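Long-range contact in alpha-rhamnosidase (Dictyoglomus thermophilum, PDB 6I60), which probably hydrolyses terminal non-reducing alpha-L-rhamnose residues in alpha-L-rhamnosides, as other alpha-L-rhamnosidases do: residues Phe53-Asn63 / Trp115-Gln125. Residues are numbered along the deposited sequence; the frame is centred on the assembly and turned at random.
Sequences FSWKLRHLEKN and WKVRWWDSKDQ
Phe53, Trp55 and Leu57 meet Trp115, Val117 and Trp119 in a face-to-face beta-sandwich contact, the core between the two sheets of the N-terminal immunoglobulin-like domain. Strand 53-56 belongs to the three-stranded sheet and strand 115-120 to the five-stranded one; their axes approach to 9.4 Å and run 52° apart, and alternate residues of each point into the gap. Phe53 turns its edge to a face of Trp115 in a T-shaped pair, the centroid of its ring 4.4 Å from that of the Trp115 six-membered ring. Trp115 CG sits between the backbone N and the carbonyl carbon (chi1 70°), which carries the indole across the gap until CH2 lies 3.6 Å from Ser54 O at the ring edge. At the same edge Trp55 CE3 lies 4.0 Å from Trp115 CZ3. The other side chains touching this indole include Leu35, Val71 and Val73, from both sheets. Were Trp115 an alanine, the edge of Phe53 would probably be left without its aromatic face and a gap would open beside Trp55. Next along, Val117 CG2 makes a CH-pi contact almost straight above the Trp55 six-membered ring, 3.8 Å from its centroid. Leu57, just past the end of strand 53-56, repeats this with the roles exchanged, its CD2 lying 3.6 Å from the centroid of the Trp119 five-membered ring. Trp119 NE1 is hydrogen-bonded to Tyr30 O, which ties the indole to the chain's N-terminal region. His59 meets Trp119 rim to rim, the two rings perpendicular. Further on, polar groups join in. His59 ND1 accepts a hydrogen bond from Glu61 N, close to the ring plane. At the start of the type I turn 121-124 the Asp121 carboxylate reaches across to Gln125: OD1 accepts a hydrogen bond from Gln125 N, while OD2 receives Gln125 NE2 on its syn lone pair and a weak, bent bond (128°) from His59 NE2 at 3.1 Å.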
loop_
_atom_site.group_PDB
_atom_site.type_symbol
_atom_site.label_atom_id
_atom_site.label_comp_id
_atom_site.label_asym_id
_atom_site.label_seq_id
_atom_site.Cartn_x
_atom_site.Cartn_y
_atom_site.Cartn_z
ATOM N N PHE A 53 -14.589 -6.603 12.677
ATOM C CA PHE A 53 -13.945 -6.755 13.975
ATOM C C PHE A 53 -12.929 -7.888 13.915
ATOM O O PHE A 53 -13.148 -8.897 13.236
ATOM C CB PHE A 53 -14.975 -7.036 15.075
ATOM C CG PHE A 53 -15.883 -5.874 15.370
ATOM C CD1 PHE A 53 -15.511 -4.902 16.285
ATOM C CD2 PHE A 53 -17.107 -5.755 14.734
ATOM C CE1 PHE A 53 -16.343 -3.832 16.559
ATOM C CE2 PHE A 53 -17.944 -4.687 15.003
ATOM C CZ PHE A 53 -17.561 -3.725 15.917
ATOM N N SER A 54 -11.820 -7.721 14.633
ATOM C CA SER A 54 -10.757 -8.713 14.631
ATOM C C SER A 54 -10.036 -8.679 15.970
ATOM O O SER A 54 -10.117 -7.701 16.717
ATOM C CB SER A 54 -9.770 -8.477 13.481
ATOM O OG SER A 54 -9.565 -7.092 13.263
ATOM N N TRP A 55 -9.323 -9.767 16.262
ATOM C CA TRP A 55 -8.585 -9.894 17.511
ATOM C C TRP A 55 -7.550 -10.999 17.369
ATOM O O TRP A 55 -7.671 -11.882 16.516
ATOM C CB TRP A 55 -9.518 -10.191 18.688
ATOM C CG TRP A 55 -10.381 -11.392 18.461
ATOM C CD1 TRP A 55 -10.033 -12.699 18.642
ATOM C CD2 TRP A 55 -11.737 -11.397 18.000
ATOM N NE1 TRP A 55 -11.090 -13.518 18.324
ATOM C CE2 TRP A 55 -12.148 -12.744 17.928
ATOM C CE3 TRP A 55 -12.644 -10.395 17.644
ATOM C CZ2 TRP A 55 -13.424 -13.112 17.515
ATOM C CZ3 TRP A 55 -13.908 -10.762 17.234
ATOM C CH2 TRP A 55 -14.288 -12.109 17.174
ATOM N N LYS A 56 -6.535 -10.940 18.227
ATOM C CA LYS A 56 -5.482 -11.942 18.296
ATOM C C LYS A 56 -5.593 -12.726 19.598
ATOM O O LYS A 56 -6.221 -12.282 20.564
ATOM C CB LYS A 56 -4.098 -11.292 18.185
ATOM C CG LYS A 56 -3.880 -10.527 16.892
ATOM C CD LYS A 56 -2.630 -9.664 16.958
ATOM C CE LYS A 56 -2.374 -8.956 15.634
ATOM N NZ LYS A 56 -2.187 -9.920 14.514
ATOM N N LEU A 57 -4.965 -13.900 19.622
ATOM C CA LEU A 57 -5.109 -14.825 20.737
ATOM C C LEU A 57 -3.748 -15.243 21.271
ATOM O O LEU A 57 -2.747 -15.242 20.550
ATOM C CB LEU A 57 -5.904 -16.069 20.327
ATOM C CG LEU A 57 -7.297 -15.790 19.764
ATOM C CD1 LEU A 57 -7.904 -17.054 19.186
ATOM C CD2 LEU A 57 -8.189 -15.198 20.841
ATOM N N ARG A 58 -3.732 -15.611 22.551
ATOM C CA ARG A 58 -2.527 -16.067 23.231
ATOM C C ARG A 58 -2.936 -17.052 24.317
ATOM O O ARG A 58 -3.883 -16.791 25.065
ATOM C CB ARG A 58 -1.751 -14.890 23.836
ATOM C CG ARG A 58 -0.684 -15.294 24.843
ATOM C CD ARG A 58 0.669 -14.694 24.486
ATOM N NE ARG A 58 1.561 -14.619 25.641
ATOM C CZ ARG A 58 2.676 -13.895 25.678
ATOM N NH1 ARG A 58 3.042 -13.180 24.622
ATOM N NH2 ARG A 58 3.426 -13.886 26.772
ATOM N N HIS A 59 -2.231 -18.175 24.400
ATOM C CA HIS A 59 -2.551 -19.215 25.364
ATOM C C HIS A 59 -1.278 -19.697 26.043
ATOM O O HIS A 59 -0.173 -19.552 25.514
ATOM C CB HIS A 59 -3.271 -20.394 24.697
ATOM C CG HIS A 59 -4.130 -21.186 25.633
ATOM N ND1 HIS A 59 -3.645 -22.238 26.379
ATOM C CD2 HIS A 59 -5.445 -21.081 25.941
ATOM C CE1 HIS A 59 -4.622 -22.747 27.108
ATOM N NE2 HIS A 59 -5.726 -22.063 26.861
ATOM N N LEU A 60 -1.451 -20.280 27.232
ATOM C CA LEU A 60 -0.310 -20.833 27.955
ATOM C C LEU A 60 0.178 -22.125 27.313
ATOM O O LEU A 60 1.386 -22.384 27.267
ATOM C CB LEU A 60 -0.682 -21.081 29.417
ATOM C CG LEU A 60 -0.955 -19.858 30.291
ATOM C CD1 LEU A 60 -1.598 -20.281 31.605
ATOM C CD2 LEU A 60 0.329 -19.079 30.537
ATOM N N GLU A 61 -0.743 -22.947 26.816
ATOM C CA GLU A 61 -0.406 -24.253 26.276
ATOM C C GLU A 61 -0.156 -24.180 24.773
ATOM O O GLU A 61 -0.487 -23.200 24.102
ATOM C CB GLU A 61 -1.520 -25.257 26.571
ATOM C CG GLU A 61 -2.134 -25.126 27.952
ATOM C CD GLU A 61 -3.407 -25.935 28.094
ATOM O OE1 GLU A 61 -3.716 -26.719 27.172
ATOM O OE2 GLU A 61 -4.097 -25.786 29.126
ATOM N N LYS A 62 0.440 -25.246 24.248
ATOM C CA LYS A 62 0.655 -25.403 22.820
ATOM C C LYS A 62 -0.538 -26.116 22.184
ATOM O O LYS A 62 -1.418 -26.641 22.868
ATOM C CB LYS A 62 1.945 -26.178 22.555
ATOM C CG LYS A 62 3.214 -25.419 22.898
ATOM C CD LYS A 62 4.450 -26.176 22.428
ATOM C CE LYS A 62 5.726 -25.405 22.732
ATOM N NZ LYS A 62 6.921 -26.292 22.692
ATOM N N ASN A 63 -0.555 -26.124 20.848
ATOM C CA ASN A 63 -1.598 -26.797 20.068
ATOM C C ASN A 63 -2.991 -26.302 20.444
ATOM O O ASN A 63 -3.937 -27.082 20.568
ATOM C CB ASN A 63 -1.510 -28.318 20.218
ATOM C CG ASN A 63 -0.142 -28.855 19.871
ATOM O OD1 ASN A 63 0.297 -28.766 18.726
ATOM N ND2 ASN A 63 0.541 -29.417 20.861
ATOM N N TRP A 115 -16.817 -2.255 22.841
ATOM C CA TRP A 115 -16.933 -3.678 22.557
ATOM C C TRP A 115 -15.804 -4.453 23.220
ATOM O O TRP A 115 -14.653 -4.010 23.225
ATOM C CB TRP A 115 -16.951 -3.950 21.045
ATOM C CG TRP A 115 -15.648 -3.719 20.330
ATOM C CD1 TRP A 115 -15.003 -2.527 20.161
ATOM C CD2 TRP A 115 -14.848 -4.705 19.663
ATOM N NE1 TRP A 115 -13.847 -2.714 19.438
ATOM C CE2 TRP A 115 -13.729 -4.041 19.122
ATOM C CE3 TRP A 115 -14.967 -6.088 19.478
ATOM C CZ2 TRP A 115 -12.736 -4.712 18.409
ATOM C CZ3 TRP A 115 -13.981 -6.751 18.769
ATOM C CH2 TRP A 115 -12.881 -6.062 18.242
ATOM N N LYS A 116 -16.156 -5.603 23.789
ATOM C CA LYS A 116 -15.219 -6.592 24.298
ATOM C C LYS A 116 -15.488 -7.922 23.606
ATOM O O LYS A 116 -16.451 -8.066 22.847
ATOM C CB LYS A 116 -15.337 -6.743 25.820
ATOM C CG LYS A 116 -15.989 -5.563 26.519
ATOM C CD LYS A 116 -16.539 -5.958 27.881
ATOM C CE LYS A 116 -17.818 -6.769 27.746
ATOM N NZ LYS A 116 -18.380 -7.145 29.074
ATOM N N VAL A 117 -14.635 -8.910 23.870
ATOM C CA VAL A 117 -14.800 -10.218 23.242
ATOM C C VAL A 117 -14.161 -11.278 24.129
ATOM O O VAL A 117 -13.133 -11.039 24.769
ATOM C CB VAL A 117 -14.215 -10.228 21.807
ATOM C CG1 VAL A 117 -12.705 -10.106 21.831
ATOM C CG2 VAL A 117 -14.640 -11.483 21.059
ATOM N N ARG A 118 -14.798 -12.444 24.179
ATOM C CA ARG A 118 -14.257 -13.642 24.803
ATOM C C ARG A 118 -14.042 -14.710 23.741
ATOM O O ARG A 118 -14.621 -14.660 22.653
ATOM C CB ARG A 118 -15.189 -14.186 25.891
ATOM C CG ARG A 118 -15.470 -13.226 27.030
ATOM C CD ARG A 118 -16.301 -13.891 28.121
ATOM N NE ARG A 118 -17.488 -14.560 27.593
ATOM C CZ ARG A 118 -18.649 -14.644 28.236
ATOM N NH1 ARG A 118 -18.783 -14.102 29.438
ATOM N NH2 ARG A 118 -19.673 -15.276 27.682
ATOM N N TRP A 119 -13.207 -15.691 24.072
ATOM C CA TRP A 119 -12.932 -16.790 23.160
ATOM C C TRP A 119 -12.838 -18.087 23.947
ATOM O O TRP A 119 -12.439 -18.100 25.114
ATOM C CB TRP A 119 -11.644 -16.553 22.357
ATOM C CG TRP A 119 -10.384 -16.762 23.143
ATOM C CD1 TRP A 119 -9.928 -16.001 24.179
ATOM C CD2 TRP A 119 -9.412 -17.798 22.947
ATOM N NE1 TRP A 119 -8.734 -16.501 24.645
ATOM C CE2 TRP A 119 -8.395 -17.602 23.904
ATOM C CE3 TRP A 119 -9.301 -18.872 22.056
ATOM C CZ2 TRP A 119 -7.284 -18.439 23.995
ATOM C CZ3 TRP A 119 -8.198 -19.702 22.149
ATOM C CH2 TRP A 119 -7.204 -19.480 23.112
ATOM N N TRP A 120 -13.223 -19.178 23.295
ATOM C CA TRP A 120 -13.148 -20.512 23.869
ATOM C C TRP A 120 -12.017 -21.271 23.191
ATOM O O TRP A 120 -11.941 -21.310 21.958
ATOM C CB TRP A 120 -14.474 -21.257 23.703
ATOM C CG TRP A 120 -15.531 -20.844 24.687
ATOM C CD1 TRP A 120 -15.930 -21.530 25.797
ATOM C CD2 TRP A 120 -16.326 -19.651 24.647
ATOM N NE1 TRP A 120 -16.921 -20.840 26.452
ATOM C CE2 TRP A 120 -17.184 -19.683 25.766
ATOM C CE3 TRP A 120 -16.398 -18.560 23.775
ATOM C CZ2 TRP A 120 -18.100 -18.667 26.035
ATOM C CZ3 TRP A 120 -17.310 -17.552 24.044
ATOM C CH2 TRP A 120 -18.147 -17.614 25.165
ATOM N N ASP A 121 -11.141 -21.867 23.994
ATOM C CA ASP A 121 -9.966 -22.545 23.466
ATOM C C ASP A 121 -10.353 -23.938 22.968
ATOM O O ASP A 121 -11.531 -24.264 22.802
ATOM C CB ASP A 121 -8.869 -22.589 24.525
ATOM C CG ASP A 121 -9.247 -23.427 25.725
ATOM O OD1 ASP A 121 -10.437 -23.788 25.851
ATOM O OD2 ASP A 121 -8.355 -23.725 26.545
ATOM N N SER A 122 -9.347 -24.786 22.736
ATOM C CA SER A 122 -9.592 -26.104 22.164
ATOM C C SER A 122 -10.331 -27.034 23.120
ATOM O O SER A 122 -10.908 -28.027 22.666
ATOM C CB SER A 122 -8.271 -26.744 21.737
ATOM O OG SER A 122 -7.874 -26.291 20.454
ATOM N N LYS A 123 -10.334 -26.742 24.421
ATOM C CA LYS A 123 -11.036 -27.564 25.400
ATOM C C LYS A 123 -12.279 -26.891 25.946
ATOM O O LYS A 123 -12.682 -27.179 27.078
ATOM C CB LYS A 123 -10.131 -27.887 26.567
ATOM C CG LYS A 123 -8.945 -28.580 26.162
ATOM C CD LYS A 123 -8.353 -29.152 27.382
ATOM C CE LYS A 123 -6.889 -29.239 27.180
ATOM N NZ LYS A 123 -6.636 -30.552 26.640
ATOM N N ASP A 124 -12.865 -25.975 25.182
ATOM C CA ASP A 124 -14.079 -25.262 25.566
ATOM C C ASP A 124 -13.918 -24.498 26.875
ATOM O O ASP A 124 -14.909 -24.197 27.543
ATOM C CB ASP A 124 -15.275 -26.217 25.655
ATOM C CG ASP A 124 -16.594 -25.519 25.392
ATOM O OD1 ASP A 124 -16.599 -24.512 24.652
ATOM O OD2 ASP A 124 -17.626 -25.974 25.930
ATOM N N GLN A 125 -12.684 -24.173 27.254
ATOM C CA GLN A 125 -12.441 -23.397 28.463
ATOM C C GLN A 125 -12.684 -21.923 28.169
ATOM O O GLN A 125 -12.098 -21.362 27.235
ATOM C CB GLN A 125 -11.020 -23.631 28.971
ATOM C CG GLN A 125 -10.655 -25.102 29.101
ATOM C CD GLN A 125 -9.235 -25.311 29.587
ATOM O OE1 GLN A 125 -8.983 -26.136 30.467
ATOM N NE2 GLN A 125 -8.298 -24.564 29.015
#